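Local coordinates for protein HP1028 (Helicobacter pylori, PDB 4INN) that probably binds and transports small ligands inside a lipocalin-type beta-barrel, at residues Gln128-Ser138 against Gly147-Leu155; Lys61-Asp69 against Lys92-Lys102. The protein carries 1 engineered substitution. One frame throughout, in Å; residues are numbered along the deposited sequence.

Contact 1: residues Gln128-Ser138 against Gly147-Leu155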
# COMPACT_ATOMS: atom_id res chain seq x y z
N GLN A 128 -11.62 7.54 -1.45
CA GLN A 128 -11.47 7.23 -2.87
C GLN A 128 -12.32 8.15 -3.76
O GLN A 128 -13.48 8.40 -3.46
CB GLN A 128 -11.86 5.79 -3.12
CG GLN A 128 -11.71 5.38 -4.58
CD GLN A 128 -11.72 3.88 -4.78
OE1 GLN A 128 -12.43 3.15 -4.12
NE2 GLN A 128 -10.92 3.43 -5.72
N ASN A 129 -11.74 8.63 -4.86
CA ASN A 129 -12.44 9.50 -5.81
C ASN A 129 -13.28 8.68 -6.74
O ASN A 129 -13.21 7.46 -6.75
CB ASN A 129 -11.48 10.33 -6.64
CG ASN A 129 -10.54 11.20 -5.81
OD1 ASN A 129 -9.47 11.57 -6.29
ND2 ASN A 129 -10.93 11.53 -4.59
N SER A 130 -14.10 9.36 -7.54
CA SER A 130 -15.06 8.66 -8.41
C SER A 130 -14.36 8.02 -9.61
O SER A 130 -14.83 7.03 -10.11
CB SER A 130 -16.22 9.59 -8.82
OG SER A 130 -15.81 10.47 -9.85
N ASN A 131 -13.24 8.57 -10.06
CA ASN A 131 -12.38 7.87 -11.06
C ASN A 131 -11.53 6.71 -10.49
O ASN A 131 -10.80 6.03 -11.25
CB ASN A 131 -11.47 8.85 -11.78
CG ASN A 131 -10.37 9.39 -10.89
OD1 ASN A 131 -10.47 9.36 -9.67
ND2 ASN A 131 -9.32 9.91 -11.49
N GLY A 132 -11.62 6.51 -9.17
CA GLY A 132 -10.95 5.41 -8.47
C GLY A 132 -9.69 5.82 -7.72
O GLY A 132 -9.20 5.05 -6.93
N ASP A 133 -9.18 7.03 -7.95
CA ASP A 133 -7.91 7.48 -7.37
C ASP A 133 -8.07 7.59 -5.87
O ASP A 133 -9.18 7.75 -5.39
CB ASP A 133 -7.48 8.83 -7.93
CG ASP A 133 -6.87 8.73 -9.32
OD1 ASP A 133 -6.33 9.77 -9.81
OD2 ASP A 133 -6.92 7.62 -9.93
N LEU A 134 -6.97 7.48 -5.13
CA LEU A 134 -7.04 7.54 -3.69
C LEU A 134 -6.41 8.81 -3.20
O LEU A 134 -5.41 9.28 -3.75
CB LEU A 134 -6.31 6.37 -3.04
CG LEU A 134 -6.62 4.94 -3.48
CD1 LEU A 134 -5.83 3.99 -2.58
CD2 LEU A 134 -8.09 4.57 -3.46
N GLU A 135 -7.02 9.38 -2.18
CA GLU A 135 -6.39 10.37 -1.33
C GLU A 135 -5.96 9.62 -0.09
O GLU A 135 -6.79 9.25 0.72
CB GLU A 135 -7.35 11.48 -0.97
CG GLU A 135 -8.04 12.08 -2.18
CD GLU A 135 -8.52 13.48 -1.90
OE1 GLU A 135 -9.45 13.68 -1.06
OE2 GLU A 135 -7.95 14.40 -2.53
N PHE A 136 -4.65 9.40 0.04
CA PHE A 136 -4.10 8.47 1.01
C PHE A 136 -3.42 9.26 2.12
O PHE A 136 -2.39 9.93 1.87
CB PHE A 136 -3.10 7.57 0.28
CG PHE A 136 -2.40 6.61 1.16
CD1 PHE A 136 -2.83 5.31 1.25
CD2 PHE A 136 -1.26 6.99 1.87
CE1 PHE A 136 -2.18 4.40 2.06
CE2 PHE A 136 -0.59 6.07 2.68
CZ PHE A 136 -1.06 4.79 2.77
N THR A 137 -3.98 9.21 3.32
CA THR A 137 -3.55 10.07 4.41
C THR A 137 -2.73 9.29 5.40
O THR A 137 -3.24 8.43 6.08
CB THR A 137 -4.74 10.72 5.17
OG1 THR A 137 -5.50 11.57 4.29
CG2 THR A 137 -4.21 11.56 6.39
N SER A 138 -1.46 9.66 5.50
CA SER A 138 -0.50 8.99 6.37
C SER A 138 -0.09 9.85 7.59
O SER A 138 0.33 11.00 7.43
CB SER A 138 0.72 8.67 5.54
OG SER A 138 1.33 7.50 6.02
N GLY A 147 -0.60 14.42 10.10
CA GLY A 147 -0.12 13.61 9.00
C GLY A 147 -0.22 14.36 7.69
O GLY A 147 -0.40 15.57 7.69
N LYS A 148 -0.10 13.64 6.57
CA LYS A 148 -0.05 14.22 5.23
C LYS A 148 -0.89 13.42 4.26
O LYS A 148 -1.08 12.24 4.44
CB LYS A 148 1.40 14.26 4.75
CG LYS A 148 1.60 15.11 3.49
CD LYS A 148 3.05 15.59 3.36
CE LYS A 148 3.21 16.64 2.27
NZ LYS A 148 2.79 16.11 0.94
N THR A 149 -1.37 14.06 3.22
CA THR A 149 -2.28 13.39 2.27
C THR A 149 -1.61 13.37 0.92
O THR A 149 -1.04 14.36 0.49
CB THR A 149 -3.70 14.05 2.21
OG1 THR A 149 -4.37 13.85 3.46
CG2 THR A 149 -4.56 13.45 1.11
N PHE A 150 -1.63 12.20 0.27
CA PHE A 150 -0.98 12.01 -1.03
C PHE A 150 -2.01 11.54 -2.02
O PHE A 150 -3.07 11.01 -1.64
CB PHE A 150 0.07 10.93 -0.88
CG PHE A 150 1.20 11.28 0.08
CD1 PHE A 150 2.30 11.97 -0.35
CD2 PHE A 150 1.18 10.83 1.40
CE1 PHE A 150 3.34 12.25 0.51
CE2 PHE A 150 2.19 11.12 2.27
CZ PHE A 150 3.28 11.83 1.83
N THR A 151 -1.75 11.67 -3.30
CA THR A 151 -2.68 11.05 -4.22
C THR A 151 -2.09 9.89 -5.05
O THR A 151 -1.08 10.03 -5.71
CB THR A 151 -3.60 12.05 -4.98
OG1 THR A 151 -3.67 11.70 -6.36
CG2 THR A 151 -3.15 13.45 -4.81
N TRP A 152 -2.76 8.75 -4.96
CA TRP A 152 -2.34 7.49 -5.57
C TRP A 152 -3.28 7.21 -6.75
O TRP A 152 -4.48 7.06 -6.53
CB TRP A 152 -2.48 6.36 -4.54
CG TRP A 152 -1.47 6.40 -3.46
CD1 TRP A 152 -0.72 7.46 -3.09
CD2 TRP A 152 -1.10 5.34 -2.59
NE1 TRP A 152 0.12 7.13 -2.06
CE2 TRP A 152 -0.10 5.83 -1.73
CE3 TRP A 152 -1.50 4.00 -2.47
CZ2 TRP A 152 0.51 5.05 -0.75
CZ3 TRP A 152 -0.90 3.21 -1.50
CH2 TRP A 152 0.11 3.74 -0.64
N LYS A 153 -2.74 7.18 -7.97
CA LYS A 153 -3.56 7.00 -9.15
C LYS A 153 -3.95 5.56 -9.30
O LYS A 153 -3.11 4.67 -9.20
CB LYS A 153 -2.81 7.39 -10.44
CG LYS A 153 -2.98 8.84 -10.90
CD LYS A 153 -1.68 9.63 -10.74
CE LYS A 153 -0.72 9.39 -11.91
NZ LYS A 153 0.63 8.85 -11.54
N ARG A 154 -5.22 5.32 -9.62
CA ARG A 154 -5.66 4.01 -9.99
C ARG A 154 -5.24 3.66 -11.41
O ARG A 154 -5.38 4.47 -12.30
CB ARG A 154 -7.17 3.89 -9.89
CG ARG A 154 -7.54 2.44 -9.74
CD ARG A 154 -8.98 2.21 -9.99
NE ARG A 154 -9.24 0.79 -10.12
CZ ARG A 154 -9.51 -0.02 -9.12
NH1 ARG A 154 -9.54 0.42 -7.87
NH2 ARG A 154 -9.74 -1.29 -9.38
N LEU A 155 -4.73 2.46 -11.61
CA LEU A 155 -4.43 1.98 -12.95
C LEU A 155 -5.59 1.19 -13.51
O LEU A 155 -6.28 0.46 -12.81
CB LEU A 155 -3.22 1.08 -12.92
CG LEU A 155 -1.87 1.75 -13.08
CD1 LEU A 155 -1.70 2.98 -12.25
CD2 LEU A 155 -0.81 0.70 -12.76
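Phe136 lies flat against the indole of Trp152, although the two residues are not paired directly. The antiparallel register sets Phe136 opposite Phe150 and Leu134 opposite Trp152, both as hydrogen-bonded pairs, so the stack runs diagonally across the hairpin. Followed outward, Phe136 CB comes first, over the five-membered ring of Trp152, 3.9 Å from its centroid and almost on the ring normal. CG then sits above Trp152 CE2 (3.8 Å), and CD2 and CE2 both lie near Trp152 CZ2. On the other side of the ring, CD1 has reached Trp152 CH2, which CE1 approaches to 3.6 Å; CZ at the tip is also nearest CH2. The result is a face-to-face stack, with the phenyl and six-membered ring centroids 4.0 Å apart and the planes only 10° from parallel. Different first torsions bring the two rings together: Phe136 CG is anti to its own nitrogen (chi1 177°), whereas Trp152 CG stands beside its nitrogen.

The opposite face of the sheet is polar. There Thr137 OG1 and Thr149 OG1 share a hydrogen bond of 2.7 Å, and the methyl CG2 of Thr149 meets Glu135 CB. Near the turn, Asp133 OD2 accepts Arg154 N at 2.9 Å, from above the carboxylate plane, while an Asx turn at Asn131 shapes the loop just before it. The extended Arg154 chain passes Gly132, and its NH2 is hydrogen-bonded to Pro37 O.

Ser138, Gly147, Lys148 and Phe150 border the bound hexaoxaicosane-diol, which probably came from the crystallisation liquor. Chemically, the hairpin therefore separates a largely aromatic face (Phe136, Phe150 and Trp152, with Leu134, and Ser138 and Lys148 at its end) from a polar one of threonines and Glu135, and its mainly apolar side is consistent with the lining of a lipocalin cavity.

Contact 2: residues Lys61-Asp69 against Lys92-Lys102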
# COMPACT_ATOMS: atom_id res chain seq x y z
N LYS A 61 -11.61 -6.82 5.71
CA LYS A 61 -10.78 -5.62 5.80
C LYS A 61 -9.84 -5.58 4.61
O LYS A 61 -9.61 -6.61 3.95
CB LYS A 61 -9.95 -5.60 7.09
CG LYS A 61 -10.69 -5.88 8.39
CD LYS A 61 -9.70 -5.90 9.54
CE LYS A 61 -10.26 -6.54 10.80
NZ LYS A 61 -11.01 -5.56 11.62
N PHE A 62 -9.28 -4.39 4.36
CA PHE A 62 -8.42 -4.16 3.20
C PHE A 62 -6.97 -4.05 3.58
O PHE A 62 -6.64 -3.56 4.66
CB PHE A 62 -8.91 -2.94 2.42
CG PHE A 62 -10.31 -3.14 1.92
CD1 PHE A 62 -10.53 -3.72 0.67
CD2 PHE A 62 -11.41 -2.91 2.76
CE1 PHE A 62 -11.82 -3.95 0.24
CE2 PHE A 62 -12.70 -3.17 2.32
CZ PHE A 62 -12.91 -3.68 1.07
N TYR A 63 -6.12 -4.56 2.69
CA TYR A 63 -4.70 -4.67 2.91
C TYR A 63 -4.00 -4.21 1.63
O TYR A 63 -4.64 -4.13 0.60
CB TYR A 63 -4.33 -6.13 3.17
CG TYR A 63 -4.96 -6.76 4.37
CD1 TYR A 63 -4.26 -6.88 5.56
CD2 TYR A 63 -6.27 -7.24 4.32
CE1 TYR A 63 -4.85 -7.45 6.68
CE2 TYR A 63 -6.87 -7.81 5.42
CZ TYR A 63 -6.15 -7.91 6.59
OH TYR A 63 -6.74 -8.46 7.68
N ALA A 64 -2.69 -3.96 1.68
CA ALA A 64 -1.91 -3.72 0.47
C ALA A 64 -0.48 -4.27 0.55
O ALA A 64 0.13 -4.31 1.64
CB ALA A 64 -1.86 -2.23 0.17
N TYR A 65 0.07 -4.66 -0.62
CA TYR A 65 1.47 -5.09 -0.73
C TYR A 65 2.12 -4.39 -1.92
O TYR A 65 1.42 -3.83 -2.76
CB TYR A 65 1.58 -6.62 -0.87
CG TYR A 65 1.13 -7.14 -2.22
CD1 TYR A 65 2.01 -7.20 -3.28
CD2 TYR A 65 -0.17 -7.56 -2.43
CE1 TYR A 65 1.62 -7.67 -4.52
CE2 TYR A 65 -0.57 -8.02 -3.68
CZ TYR A 65 0.32 -8.05 -4.72
OH TYR A 65 -0.08 -8.49 -5.96
N GLY A 66 3.44 -4.37 -2.00
CA GLY A 66 4.14 -3.63 -3.06
C GLY A 66 4.49 -4.56 -4.21
O GLY A 66 4.86 -5.69 -3.99
N ILE A 67 4.38 -4.09 -5.44
CA ILE A 67 4.66 -4.91 -6.59
C ILE A 67 6.07 -4.61 -7.09
O ILE A 67 6.93 -5.48 -7.10
CB ILE A 67 3.59 -4.67 -7.68
CG1 ILE A 67 2.27 -5.30 -7.24
CG2 ILE A 67 4.04 -5.21 -9.04
CD1 ILE A 67 1.12 -4.89 -8.10
N SER A 68 6.30 -3.36 -7.49
CA SER A 68 7.63 -2.89 -7.91
C SER A 68 7.64 -1.36 -7.91
O SER A 68 6.59 -0.71 -7.83
CB SER A 68 7.99 -3.39 -9.31
OG SER A 68 7.00 -3.03 -10.27
N ASP A 69 8.83 -0.81 -8.02
CA ASP A 69 9.01 0.61 -8.18
C ASP A 69 8.76 0.95 -9.62
O ASP A 69 8.98 0.14 -10.51
CB ASP A 69 10.43 1.04 -7.80
CG ASP A 69 10.72 0.88 -6.29
OD1 ASP A 69 11.92 0.74 -5.95
OD2 ASP A 69 9.78 0.89 -5.46
N LYS A 92 8.93 -6.29 -1.62
CA LYS A 92 7.95 -6.55 -2.63
C LYS A 92 7.28 -7.88 -2.37
O LYS A 92 7.93 -8.82 -2.00
CB LYS A 92 8.64 -6.54 -4.00
CG LYS A 92 9.14 -5.14 -4.42
CD LYS A 92 8.12 -4.02 -4.14
CE LYS A 92 8.53 -2.68 -4.73
NZ LYS A 92 9.26 -1.81 -3.77
N GLY A 93 5.97 -7.93 -2.54
CA GLY A 93 5.20 -9.17 -2.32
C GLY A 93 4.81 -9.31 -0.87
O GLY A 93 4.25 -10.30 -0.48
N VAL A 94 5.08 -8.27 -0.09
CA VAL A 94 4.88 -8.28 1.33
C VAL A 94 3.90 -7.18 1.73
O VAL A 94 3.95 -6.05 1.23
CB VAL A 94 6.23 -8.07 2.04
CG1 VAL A 94 6.05 -7.77 3.53
CG2 VAL A 94 7.11 -9.29 1.83
N VAL A 95 3.02 -7.53 2.66
CA VAL A 95 2.01 -6.65 3.18
C VAL A 95 2.62 -5.56 4.02
O VAL A 95 3.24 -5.83 5.04
CB VAL A 95 1.04 -7.42 4.06
CG1 VAL A 95 0.15 -6.46 4.83
CG2 VAL A 95 0.22 -8.37 3.21
N PHE A 96 2.43 -4.32 3.58
CA PHE A 96 2.85 -3.15 4.35
C PHE A 96 1.67 -2.39 4.93
O PHE A 96 1.86 -1.56 5.82
CB PHE A 96 3.73 -2.23 3.51
CG PHE A 96 2.99 -1.49 2.44
CD1 PHE A 96 2.48 -0.24 2.69
CD2 PHE A 96 2.84 -2.04 1.19
CE1 PHE A 96 1.78 0.44 1.74
CE2 PHE A 96 2.13 -1.37 0.20
CZ PHE A 96 1.59 -0.12 0.48
N LEU A 97 0.46 -2.66 4.43
CA LEU A 97 -0.74 -1.97 4.91
C LEU A 97 -1.77 -3.01 5.30
O LEU A 97 -2.01 -3.94 4.56
CB LEU A 97 -1.29 -1.05 3.82
CG LEU A 97 -2.62 -0.30 3.97
CD1 LEU A 97 -2.89 0.20 5.38
CD2 LEU A 97 -2.61 0.92 3.07
N SER A 98 -2.35 -2.84 6.46
CA SER A 98 -3.35 -3.77 6.97
C SER A 98 -4.41 -3.05 7.77
O SER A 98 -4.22 -1.92 8.20
CB SER A 98 -2.67 -4.82 7.84
OG SER A 98 -1.51 -4.28 8.43
N ASP A 99 -5.55 -3.74 7.89
CA ASP A 99 -6.64 -3.46 8.82
C ASP A 99 -7.52 -2.29 8.44
O ASP A 99 -8.21 -1.73 9.29
CB ASP A 99 -6.14 -3.36 10.27
CG ASP A 99 -5.65 -4.72 10.86
OD1 ASP A 99 -6.01 -5.84 10.35
OD2 ASP A 99 -4.89 -4.66 11.85
N LEU A 100 -7.54 -1.94 7.16
CA LEU A 100 -8.43 -0.84 6.70
C LEU A 100 -9.87 -1.30 6.66
O LEU A 100 -10.16 -2.31 6.04
CB LEU A 100 -8.07 -0.33 5.31
CG LEU A 100 -7.18 0.90 5.19
CD1 LEU A 100 -6.99 1.18 3.72
CD2 LEU A 100 -7.77 2.11 5.87
N ILE A 101 -10.75 -0.56 7.33
CA ILE A 101 -12.18 -0.84 7.36
C ILE A 101 -12.91 0.18 6.52
O ILE A 101 -12.74 1.39 6.69
CB ILE A 101 -12.77 -0.69 8.78
CG1 ILE A 101 -11.91 -1.31 9.86
CG2 ILE A 101 -14.17 -1.26 8.84
CD1 ILE A 101 -11.61 -2.74 9.63
N LYS A 102 -13.79 -0.31 5.66
CA LYS A 102 -14.75 0.52 4.95
C LYS A 102 -15.80 1.08 5.92
O LYS A 102 -16.50 0.32 6.56
CB LYS A 102 -15.45 -0.34 3.91
CG LYS A 102 -16.35 0.36 2.90
CD LYS A 102 -16.47 -0.59 1.68
CE LYS A 102 -17.73 -0.40 0.87
NZ LYS A 102 -17.95 1.05 0.63
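Ala64 is a small bump that meets two residues of the opposite strand. Its CB touches Leu97 CB at 3.9 Å and the tip of the Phe96 ring, CZ, at 4.1 Å. Two consecutive residues can face this one alanine because Phe96 and Leu97 form a classic beta bulge. Ala64 O accepts from both backbone nitrogens, Phe96 N at 3.0 Å and the longer Leu97 N at 3.3 Å.

At the bulge, the Phe96 ring reaches back to the first strand. With CG lodged between backbone N and carbonyl carbon (chi1 71°), the ring presents its edge to Tyr65 C and Gly66 N, which lie in its plane. Gly66, lacking a side chain, is the hollow beside it, and the Lys92 chain runs alongside. Lys92 bends at chi2 and chi4, passes Ile67 O and Ser68, and closes on Asp69 with a salt bridge, NZ to OD2 3.2 Å, approaching from above the carboxylate plane. Tyr65 CD1 rests against Gly93, 3.9 Å from its CA.

Toward the other end a second beta bulge shifts the register by one residue between Phe62 and Ala64. Opposite this shift, Tyr63 fits against Ser98, its CD1 3.5 Å from Ser98 CB, with Asp99 N over one ring face. Beyond it, the Lys61 chain runs side by side with Ile101, whose CD1 meets CG of the lysine.

Strand 51-58 borders 61-69 on its far edge; strand 107-115 borders 95-104, and its Tyr108 touches Leu100 and meets the Phe62 ring of strand 61-69 edge-to-face. The C-terminal helix 170-174 packs on Tyr65 and Val95 through Val173, and Tyr65 OH is hydrogen-bonded to Phe168 N just ahead of that helix.

In the fold
Both contacts belong to one closed antiparallel barrel whose eight strands follow one another in chain order. Contact 2 pairs the third and fourth strands, 61-69 and 95-104, across a long connection; contact 1 is the final hairpin, 134-139 with 147-154, and begins only after contact 2 is complete. Although strands 107-115 and 120-128 intervene in the sheet, the contact centres are just 14 Å apart. Side chains bridge them: Phe136 CE1 lies 3.7 Å from Leu97 CD2, and Trp152 CH2 is 4.3 Å from Phe96 CZ. The two strand pairs thus meet through apolar groups, as expected of the interior of a lipocalin-like barrel.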